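Local coordinates for polyketide synthase PksJ (Bacillus subtilis subsp. subtilis, PDB 4J1Q), which catalyses, through its ketoreductase domain, the NADPH-dependent stereoselective reduction of alpha- and beta-keto groups on intermediates of the bacillaene assembly line, at residues S338-C342 with L343-G347. Residues are numbered along the deposited sequence; the frame is centred on the assembly and turned at random.
Sequences SVSGC and LGNAG
Val339 and Leu343 meet on one flank of a single short helical turn, the link that follows strand 332-338 in the Rossmann fold of this ketoreductase. The turn illustrates how a very short helix can be capped by a side chain at its start and ended by bent backbone bonds at its finish. At its start Ser338, the N-cap residue, turns its hydroxyl back on the chain, and Ser340 N donates to Ser338 OG over 2.8 Å in a fairly straight bond. Ser338 touches the bound NADPH and belongs to its pocket, and also packs on Tyr351 of helix 349-370. At its finish the amides converge on two carbonyls: Leu343 N reaches Val339 O at 3.1 Å, with a longer branch to Ser340 O, while Gly344 N approaches Ser340 O at 2.8 Å. All three bonds are weak and bent, the last at 126°, as the helix gives way to the positive phi of Gly344.

Packing is closest round Leu343. With CG anti to its own carbonyl carbon (chi1 -61°), its CB and CG lie against Val339 O, and CD1 meets Val339 CG1 at 3.9 Å as the two side chains slant across one another. Phe431 of strand 429-435 touches both residues and also Cys342, extending this apolar patch. The Ser340 side is looser: Asn345 merely passes Ser340, although its backbone N is held by Thr132 OG1. There, chi1 of -166° puts Asn345 CG anti to the backbone N, and ND2 stops 4.0 Å from Ser340 OG.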
loop_
_atom_site.group_PDB
_atom_site.type_symbol
_atom_site.label_atom_id
_atom_site.label_comp_id
_atom_site.label_asym_id
_atom_site.label_seq_id
_atom_site.Cartn_x
_atom_site.Cartn_y
_atom_site.Cartn_z
ATOM N N SER A 338 2.244 4.372 2.197
ATOM C CA SER A 338 3.454 5.157 2.095
ATOM C C SER A 338 3.730 5.524 0.653
ATOM O O SER A 338 3.362 4.789 -0.285
ATOM C CB SER A 338 4.648 4.366 2.642
ATOM O OG SER A 338 5.857 4.896 2.131
ATOM N N VAL A 339 4.453 6.623 0.473
ATOM C CA VAL A 339 4.989 6.948 -0.840
ATOM C C VAL A 339 5.845 5.808 -1.457
ATOM O O VAL A 339 5.884 5.637 -2.661
ATOM C CB VAL A 339 5.726 8.302 -0.786
ATOM C CG1 VAL A 339 7.056 8.237 -1.507
ATOM C CG2 VAL A 339 4.834 9.398 -1.369
ATOM N N SER A 340 6.422 4.960 -0.614
ATOM C CA SER A 340 7.176 3.790 -1.094
ATOM C C SER A 340 6.307 2.814 -1.885
ATOM O O SER A 340 6.759 2.237 -2.869
ATOM C CB SER A 340 7.816 3.055 0.082
ATOM O OG SER A 340 8.434 4.007 0.941
ATOM N N GLY A 341 5.083 2.586 -1.412
ATOM C CA GLY A 341 4.158 1.693 -2.087
ATOM C C GLY A 341 3.935 2.016 -3.562
ATOM O O GLY A 341 3.862 1.099 -4.391
ATOM N N CYS A 342 3.969 3.302 -3.922
ATOM C CA CYS A 342 3.650 3.706 -5.301
ATOM C C CYS A 342 4.845 4.203 -6.120
ATOM O O CYS A 342 4.728 4.400 -7.316
ATOM C CB CYS A 342 2.504 4.732 -5.306
ATOM S SG CYS A 342 2.730 6.108 -4.155
ATOM N N LEU A 343 6.001 4.386 -5.484
ATOM C CA LEU A 343 7.208 4.823 -6.206
ATOM C C LEU A 343 8.320 3.797 -6.092
ATOM O O LEU A 343 9.355 3.880 -6.786
ATOM C CB LEU A 343 7.712 6.136 -5.642
ATOM C CG LEU A 343 6.778 7.344 -5.714
ATOM C CD1 LEU A 343 7.567 8.584 -5.315
ATOM C CD2 LEU A 343 6.183 7.509 -7.110
ATOM N N GLY A 344 8.116 2.836 -5.204
ATOM C CA GLY A 344 9.200 1.980 -4.772
ATOM C C GLY A 344 10.194 2.828 -3.985
ATOM O O GLY A 344 10.093 4.049 -3.985
ATOM N N ASN A 345 11.162 2.169 -3.350
ATOM C CA ASN A 345 12.248 2.866 -2.666
ATOM C C ASN A 345 13.381 1.878 -2.342
ATOM O O ASN A 345 13.131 0.771 -1.841
ATOM C CB ASN A 345 11.726 3.462 -1.360
ATOM C CG ASN A 345 12.680 4.468 -0.754
ATOM O OD1 ASN A 345 13.773 4.704 -1.266
ATOM N ND2 ASN A 345 12.271 5.062 0.347
ATOM N N ALA A 346 14.614 2.282 -2.613
ATOM C CA ALA A 346 15.765 1.407 -2.393
ATOM C C ALA A 346 15.792 0.868 -0.964
ATOM O O ALA A 346 15.683 1.617 0.002
ATOM C CB ALA A 346 17.075 2.128 -2.730
ATOM N N GLY A 347 15.867 -0.449 -0.846
ATOM C CA GLY A 347 15.910 -1.060 0.479
ATOM C C GLY A 347 14.552 -1.354 1.100
ATOM O O GLY A 347 14.486 -1.843 2.217
#